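Local coordinates for hypothetical protein AQ_328 (Aquifex aeolicus, PDB 1R4V) that is of unknown function but adopts a histone fold, whose family is generally associated with protein heterodimerization, at residues D46-L51 and E158-V163; R72-D77 and L81-I86; A143-K148 and Q165-V170. All coordinates share one frame; numbering follows the deposited sequence.

Overall arrangement
Contacts 1 and 3 belong to one helical core: both use helix 157-168, which meets helix 46-62 in contact 1 and helix 131-149 in contact 3, and their centres lie 11 Å apart, with V163 and M160 of the first touching V145 and I146 of the second. Both are apolar across the interface, with charged groups kept to the periphery, where contact 1 adds zinc-binding carboxylates. Contact 2 lies about 32 Å from contact 1 and 27 Å from contact 3 (centre to centre), toward the surface at the other end of the chain. It ties the end of helix 67-73 to the 3-10 turn after strand 78-79 by a salt bridge, a directional bond in place of helix packing.

Contact 1 (D46-L51 and E158-V163). With ZN (zinc ion), chain B; ZN (zinc ion), chain E.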
# COMPACT_ATOMS: atom_id res chain seq x y z
N ASP A 46 -15.71 -6.72 -0.77
CA ASP A 46 -15.31 -5.98 -1.97
C ASP A 46 -15.33 -4.47 -1.69
O ASP A 46 -14.39 -3.79 -2.08
CB ASP A 46 -16.20 -6.29 -3.18
CG ASP A 46 -15.99 -7.69 -3.75
OD1 ASP A 46 -14.89 -8.26 -3.61
OD2 ASP A 46 -16.87 -8.32 -4.39
N GLU A 47 -16.37 -3.96 -1.03
CA GLU A 47 -16.50 -2.55 -0.67
C GLU A 47 -15.34 -2.04 0.18
O GLU A 47 -14.80 -0.95 -0.10
CB GLU A 47 -17.79 -2.29 0.10
CG GLU A 47 -17.96 -0.80 0.42
CD GLU A 47 -19.26 -0.44 1.11
OE1 GLU A 47 -19.80 -1.23 1.93
OE2 GLU A 47 -19.73 0.67 0.80
N THR A 48 -14.96 -2.79 1.22
CA THR A 48 -13.88 -2.34 2.09
C THR A 48 -12.49 -2.59 1.48
O THR A 48 -11.55 -1.87 1.83
CB THR A 48 -13.96 -2.89 3.53
OG1 THR A 48 -14.08 -4.33 3.57
CG2 THR A 48 -15.20 -2.31 4.24
N ILE A 49 -12.34 -3.59 0.62
CA ILE A 49 -11.10 -3.76 -0.15
C ILE A 49 -10.88 -2.56 -1.05
O ILE A 49 -9.75 -2.07 -1.13
CB ILE A 49 -11.08 -5.05 -0.98
CG1 ILE A 49 -10.98 -6.27 -0.07
CG2 ILE A 49 -9.91 -5.06 -2.00
CD1 ILE A 49 -11.41 -7.59 -0.74
N GLU A 50 -11.91 -2.07 -1.72
CA GLU A 50 -11.77 -0.88 -2.56
C GLU A 50 -11.31 0.34 -1.75
O GLU A 50 -10.44 1.10 -2.21
CB GLU A 50 -13.09 -0.55 -3.26
CG GLU A 50 -13.44 -1.51 -4.37
CD GLU A 50 -12.57 -1.33 -5.61
OE1 GLU A 50 -12.09 -0.21 -5.89
OE2 GLU A 50 -12.39 -2.34 -6.33
N LEU A 51 -11.90 0.53 -0.57
CA LEU A 51 -11.52 1.64 0.29
C LEU A 51 -10.07 1.50 0.75
O LEU A 51 -9.32 2.48 0.75
CB LEU A 51 -12.49 1.75 1.48
CG LEU A 51 -13.90 2.22 1.11
CD1 LEU A 51 -14.85 2.04 2.29
CD2 LEU A 51 -13.91 3.66 0.70
N GLU A 158 -17.69 3.22 7.16
CA GLU A 158 -17.25 4.34 7.99
C GLU A 158 -15.96 4.05 8.78
O GLU A 158 -15.12 4.94 8.89
CB GLU A 158 -18.39 4.85 8.89
CG GLU A 158 -19.56 5.45 8.09
CD GLU A 158 -19.19 6.66 7.23
OE1 GLU A 158 -18.29 7.41 7.64
OE2 GLU A 158 -19.74 6.91 6.14
N ALA A 159 -15.78 2.84 9.28
CA ALA A 159 -14.54 2.45 9.97
C ALA A 159 -13.35 2.59 9.02
O ALA A 159 -12.32 3.16 9.38
CB ALA A 159 -14.61 1.02 10.52
N MSE A 160 -13.50 2.10 7.80
CA MSE A 160 -12.45 2.17 6.80
C MSE A 160 -12.15 3.59 6.35
O MSE A 160 -10.99 3.94 6.12
CB MSE A 160 -12.85 1.36 5.58
CG MSE A 160 -12.88 -0.14 5.89
SE MSE A 160 -11.08 -0.80 6.54
CE MSE A 160 -9.97 -0.05 5.35
N GLU A 161 -13.21 4.39 6.19
CA GLU A 161 -13.04 5.81 5.90
C GLU A 161 -12.25 6.51 6.98
O GLU A 161 -11.40 7.36 6.69
CB GLU A 161 -14.40 6.49 5.68
CG GLU A 161 -15.10 6.05 4.41
CD GLU A 161 -16.48 6.67 4.27
OE1 GLU A 161 -16.65 7.83 4.61
OE2 GLU A 161 -17.43 6.00 3.84
N PHE A 162 -12.48 6.15 8.23
CA PHE A 162 -11.67 6.67 9.34
C PHE A 162 -10.21 6.21 9.30
O PHE A 162 -9.31 7.00 9.56
CB PHE A 162 -12.32 6.26 10.66
CG PHE A 162 -11.54 6.68 11.88
CD1 PHE A 162 -11.35 8.03 12.18
CD2 PHE A 162 -11.01 5.73 12.75
CE1 PHE A 162 -10.65 8.41 13.32
CE2 PHE A 162 -10.30 6.11 13.89
CZ PHE A 162 -10.13 7.46 14.17
N VAL A 163 -9.94 4.95 8.99
CA VAL A 163 -8.57 4.45 8.81
C VAL A 163 -7.83 5.26 7.74
O VAL A 163 -6.72 5.72 7.98
CB VAL A 163 -8.55 2.92 8.50
CG1 VAL A 163 -7.19 2.42 8.01
CG2 VAL A 163 -8.96 2.12 9.73
ZN ZN B . -18.69 8.19 4.98
ZN ZN E . -17.09 -10.14 -5.16
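L51 and M160 mark the closest approach of the two backbones, their CA atoms 6.6 Å apart. Both segments are helical throughout, with regular i to i+4 bonds such as F162 N to E158 O, so the backbone polar groups are largely occupied along each helix and the meeting is left to side chains. At the centre is M160, a selenomethionine standing for methionine. Its CG meets T48 CG2 at 3.6 Å, the two side chains crossing at about a right angle, while its CB lies 3.9 Å from L51 CD1. The bends at chi2 (-58°) and chi3 (-46°) lay SE alongside its own helix, where it meets I146; a flexible, unbranched side chain can lie against T48, L51 and I146 in turn. T48 serves two roles: its methyl faces M160, whereas OG1 turns back to hydrogen-bond the backbone N of T45, just before the helix, so that a polar residue can be buried here. L51 brings one methyl of its branched end, CD1, to the partly exposed edge of the contact.

The carboxylates stay off this apolar seam. E158 and E161, three residues and so nearly one turn apart, reach the same zinc ion, with E158 OE2 at 2.0 Å and E161 OE1 at 2.1 Å; the metal ties neighbouring turns of one helix together. A second zinc ion is bound by D46 OD2 at 2.0 Å and by E21, while D46 OD1 pairs with R25.

Apolar helix-against-helix packing thus joins helix 46-62 of this histone-fold protein to its last helix, 157-168, across 106 intervening residues. Helix 46-62 is backed by helix 29-40, where I49 packs on F29 and L32. R157, at the start of the other helix, lies against E47 and L51, and helix 131-149 closes the inner side, its I146 touching M160 and V163.

Contact 2 (R72-D77 and L81-I86); sequences RWNGRD and LADLNI
R76 and D83 meet side-on, two guanidinium nitrogens each taking one carboxylate oxygen. R76 NH2 donates to D83 OD1 at 2.7 Å, nearly straight with an N-H...O angle of 166°, and NE of R76 donates to D83 OD2 at 3.0 Å. Both oxygens sit close to the guanidinium plane and are met on their syn sides, although OD1 is approached from well out of the carboxylate plane because the two flat groups are turned 31° from each other. The R76 chain bends at chi3 (-85°), which turns the guanidinium edge toward the acid. Within the same segment, N74 CB packs over one face of the R76 guanidinium, 3.4 Å above its plane and offset toward the rim. The carboxylate of buried D83 is gripped by R76, and its OD2 also accepts from A80 N; separately, the backbone O of D83 takes a bond from R70 NH1. Aspartate fits here because its short stem lets one carboxylate reach both the arginine and its local backbone.

Away from this grip the contact is loose. N74 ND2 stands 4.0 Å from D83 OD1 and spends its hydrogen bond on the carbonyl of R70 instead. A82 offers only a methyl, its CB 4.3 Å from R76 NH2. Both N74 and A82 are exposed. G75 ends helix 67-73 in a Schellman motif; its positive phi, easy for glycine, turns the chain and sends R76 back toward the 3-10 segment.

A leucine in place of R76 would probably leave the buried D83 carboxylate without its cationic mate and let the loop beyond strand 78-79 shift. The spacing, an arginine after the helix and an aspartate seven residues on, is consistent with the arginine-aspartate clamp of histone folds, and its paired charges imply a firm, directional lock on this loop.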
# COMPACT_ATOMS: atom_id res chain seq x y z
N ARG A 72 17.15 15.56 -7.82
CA ARG A 72 17.96 16.62 -8.43
C ARG A 72 19.20 16.94 -7.63
O ARG A 72 20.26 17.17 -8.23
CB ARG A 72 17.16 17.90 -8.64
CG ARG A 72 16.08 17.75 -9.67
CD ARG A 72 15.48 19.06 -10.13
NE ARG A 72 14.89 19.84 -9.04
CZ ARG A 72 13.63 19.73 -8.59
NH1 ARG A 72 13.23 20.51 -7.58
NH2 ARG A 72 12.77 18.87 -9.13
N TRP A 73 19.11 16.96 -6.30
CA TRP A 73 20.29 17.27 -5.48
C TRP A 73 21.36 16.20 -5.60
O TRP A 73 22.54 16.48 -5.34
CB TRP A 73 19.97 17.43 -3.99
CG TRP A 73 19.35 18.74 -3.67
CD1 TRP A 73 19.54 19.95 -4.29
CD2 TRP A 73 18.44 18.99 -2.60
NE1 TRP A 73 18.78 20.92 -3.67
CE2 TRP A 73 18.10 20.36 -2.64
CE3 TRP A 73 17.88 18.18 -1.61
CZ2 TRP A 73 17.21 20.94 -1.72
CZ3 TRP A 73 17.00 18.77 -0.69
CH2 TRP A 73 16.69 20.12 -0.76
N ASN A 74 20.92 14.99 -5.97
CA ASN A 74 21.81 13.86 -6.25
C ASN A 74 22.31 13.77 -7.69
O ASN A 74 23.04 12.82 -8.03
CB ASN A 74 21.15 12.55 -5.80
CG ASN A 74 21.27 12.37 -4.28
OD1 ASN A 74 22.31 11.93 -3.81
ND2 ASN A 74 20.22 12.73 -3.53
N GLY A 75 21.93 14.71 -8.55
CA GLY A 75 22.42 14.79 -9.91
C GLY A 75 21.67 13.87 -10.85
O GLY A 75 22.07 13.69 -11.99
N ARG A 76 20.61 13.30 -10.37
CA ARG A 76 19.82 12.30 -11.08
C ARG A 76 18.76 12.98 -11.95
O ARG A 76 18.09 13.92 -11.51
CB ARG A 76 19.10 11.40 -10.09
CG ARG A 76 19.99 10.32 -9.50
CD ARG A 76 19.19 9.19 -8.88
NE ARG A 76 18.79 9.46 -7.50
CZ ARG A 76 19.61 9.33 -6.46
NH1 ARG A 76 20.87 8.93 -6.65
NH2 ARG A 76 19.26 9.57 -5.20
N ASP A 77 18.35 12.23 -12.97
CA ASP A 77 17.23 12.62 -13.80
C ASP A 77 16.06 11.63 -13.69
O ASP A 77 15.20 11.58 -14.56
CB ASP A 77 17.72 12.77 -15.24
CG ASP A 77 16.81 13.67 -16.08
OD1 ASP A 77 15.90 14.31 -15.50
OD2 ASP A 77 16.94 13.80 -17.32
N LEU A 81 14.78 4.89 -5.11
CA LEU A 81 14.22 4.52 -3.81
C LEU A 81 14.71 5.46 -2.70
O LEU A 81 13.89 5.85 -1.85
CB LEU A 81 14.57 3.07 -3.46
CG LEU A 81 14.05 2.52 -2.13
CD1 LEU A 81 12.54 2.54 -2.14
CD2 LEU A 81 14.55 1.11 -1.87
N ALA A 82 16.00 5.79 -2.73
CA ALA A 82 16.65 6.70 -1.75
C ALA A 82 16.03 8.09 -1.70
O ALA A 82 16.21 8.80 -0.71
CB ALA A 82 18.10 6.88 -2.10
N ASP A 83 15.33 8.48 -2.77
CA ASP A 83 14.68 9.78 -2.89
C ASP A 83 13.27 9.82 -2.31
O ASP A 83 12.69 10.87 -2.20
CB ASP A 83 14.57 10.19 -4.36
CG ASP A 83 15.92 10.27 -5.06
OD1 ASP A 83 16.91 10.71 -4.40
OD2 ASP A 83 16.08 9.93 -6.26
N LEU A 84 12.67 8.68 -2.00
CA LEU A 84 11.29 8.65 -1.50
C LEU A 84 11.19 9.06 -0.04
O LEU A 84 12.17 9.03 0.71
CB LEU A 84 10.66 7.28 -1.68
CG LEU A 84 10.49 6.77 -3.11
CD1 LEU A 84 9.64 5.51 -3.10
CD2 LEU A 84 9.87 7.79 -4.04
N ASN A 85 9.97 9.46 0.33
CA ASN A 85 9.65 9.92 1.67
C ASN A 85 9.30 8.73 2.59
O ASN A 85 8.41 8.87 3.42
CB ASN A 85 8.51 10.94 1.56
CG ASN A 85 8.52 11.97 2.67
OD1 ASN A 85 9.53 12.62 2.90
ND2 ASN A 85 7.38 12.15 3.34
N ILE A 86 9.97 7.57 2.49
CA ILE A 86 9.70 6.43 3.35
C ILE A 86 10.38 6.62 4.73
O ILE A 86 11.57 6.90 4.78
CB ILE A 86 10.17 5.12 2.67
CG1 ILE A 86 9.38 4.89 1.38
CG2 ILE A 86 10.05 3.91 3.60
CD1 ILE A 86 9.92 3.77 0.51

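Contact 3 (A143-K148 and Q165-V170)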
# COMPACT_ATOMS: atom_id res chain seq x y z
N ALA A 143 -3.34 -2.86 7.73
CA ALA A 143 -3.92 -3.91 8.58
C ALA A 143 -3.70 -3.60 10.07
O ALA A 143 -4.58 -3.81 10.89
CB ALA A 143 -3.33 -5.28 8.21
N ASP A 144 -2.52 -3.09 10.40
CA ASP A 144 -2.13 -2.74 11.76
C ASP A 144 -3.06 -1.62 12.25
O ASP A 144 -3.59 -1.70 13.35
CB ASP A 144 -0.66 -2.30 11.82
CG ASP A 144 -0.16 -2.05 13.25
OD1 ASP A 144 -0.42 -2.87 14.16
OD2 ASP A 144 0.51 -1.04 13.58
N VAL A 145 -3.29 -0.61 11.42
CA VAL A 145 -4.13 0.51 11.78
C VAL A 145 -5.58 0.04 11.90
O VAL A 145 -6.26 0.46 12.83
CB VAL A 145 -3.97 1.67 10.77
CG1 VAL A 145 -4.94 2.82 11.11
CG2 VAL A 145 -2.50 2.15 10.79
N ILE A 146 -6.06 -0.82 11.00
CA ILE A 146 -7.45 -1.32 11.09
C ILE A 146 -7.71 -1.96 12.45
O ILE A 146 -8.70 -1.68 13.12
CB ILE A 146 -7.75 -2.33 9.96
CG1 ILE A 146 -7.84 -1.60 8.60
CG2 ILE A 146 -9.00 -3.15 10.23
CD1 ILE A 146 -7.65 -2.49 7.43
N LYS A 147 -6.81 -2.85 12.85
CA LYS A 147 -6.90 -3.54 14.13
C LYS A 147 -6.80 -2.64 15.34
O LYS A 147 -7.48 -2.88 16.34
CB LYS A 147 -5.84 -4.63 14.20
CG LYS A 147 -6.26 -5.80 13.31
CD LYS A 147 -5.50 -7.08 13.62
CE LYS A 147 -4.15 -7.08 12.94
NZ LYS A 147 -3.65 -8.47 12.91
N LYS A 148 -5.97 -1.60 15.26
CA LYS A 148 -5.83 -0.65 16.36
C LYS A 148 -6.85 0.49 16.37
O LYS A 148 -6.99 1.16 17.39
CB LYS A 148 -4.42 -0.08 16.33
CG LYS A 148 -3.45 -1.07 16.90
CD LYS A 148 -2.04 -0.85 16.47
CE LYS A 148 -1.19 -1.94 17.12
NZ LYS A 148 0.19 -1.82 16.69
N GLN A 165 -8.36 8.34 6.77
CA GLN A 165 -8.13 9.65 7.36
C GLN A 165 -6.92 9.67 8.27
O GLN A 165 -6.07 10.57 8.18
CB GLN A 165 -9.34 10.10 8.16
CG GLN A 165 -10.50 10.55 7.31
CD GLN A 165 -11.64 11.19 8.11
OE1 GLN A 165 -11.79 12.41 8.07
NE2 GLN A 165 -12.42 10.38 8.84
N ILE A 166 -6.81 8.71 9.18
CA ILE A 166 -5.69 8.73 10.12
C ILE A 166 -4.39 8.31 9.47
O ILE A 166 -3.34 8.78 9.89
CB ILE A 166 -5.97 8.00 11.45
CG1 ILE A 166 -6.16 6.51 11.26
CG2 ILE A 166 -7.18 8.63 12.14
CD1 ILE A 166 -6.46 5.80 12.57
N VAL A 167 -4.45 7.45 8.46
CA VAL A 167 -3.27 7.10 7.69
C VAL A 167 -2.74 8.32 6.95
O VAL A 167 -1.54 8.58 6.98
CB VAL A 167 -3.56 5.96 6.71
CG1 VAL A 167 -2.52 5.87 5.62
CG2 VAL A 167 -3.66 4.66 7.50
N ASP A 168 -3.62 9.06 6.31
CA ASP A 168 -3.24 10.28 5.59
C ASP A 168 -2.42 11.25 6.47
O ASP A 168 -1.52 11.90 5.96
CB ASP A 168 -4.49 10.92 4.97
CG ASP A 168 -4.24 12.33 4.44
OD1 ASP A 168 -3.63 12.46 3.36
OD2 ASP A 168 -4.63 13.34 5.06
N LYS A 169 -2.69 11.31 7.77
CA LYS A 169 -1.97 12.14 8.74
C LYS A 169 -0.61 11.63 9.26
O LYS A 169 0.05 12.31 10.06
CB LYS A 169 -2.89 12.43 9.92
CG LYS A 169 -4.14 13.20 9.54
CD LYS A 169 -3.79 14.66 9.28
CE LYS A 169 -4.95 15.49 8.76
NZ LYS A 169 -4.55 16.94 8.74
N VAL A 170 -0.15 10.47 8.82
CA VAL A 170 1.22 10.02 9.08
C VAL A 170 2.02 9.90 7.78
O VAL A 170 3.19 9.51 7.83
CB VAL A 170 1.29 8.68 9.86
CG1 VAL A 170 0.65 8.88 11.24
CG2 VAL A 170 0.64 7.54 9.10
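V145 and I166 come together through their first torsions. In V145, CG1 lies opposite the backbone N (chi1 176°), carrying that methyl out to the partner helix. In I166, CG1 sits between N and the carbonyl carbon (chi1 66°), a crowded position seldom taken by isoleucine in a helix, and the chain then runs straight to CD1. The result is a touch of V145 CG1 with I166 CD1 at 3.6 Å, with I166 CG1 only a little farther, at 3.9 Å; the two side chains slide past each other in opposite directions. V167 brings CG2 to the same V145 methyl at 4.2 Å, so one branch of a valine lies against two residues of the other helix. Branched aliphatic residues suit this: they are stiff and compact, and no hydrogen bond is needed across the gap.

Charge stays on the outer flank. K148 NZ bonds D144 OD1 at 2.8 Å on its syn side, one helical turn away, which pins both side chains along their own helix.

This apolar contact packs the C-terminal parts of helices 131-149 and 157-168, the last two of the histone-fold chain, against each other, and is continuous with contact 1 through V163, which V145 touches. I166 also leans on A149, and V167 on M141 and H142. I146, pointing away, packs on I42 and P155; A143 meets F36 and L40 of helix 29-40.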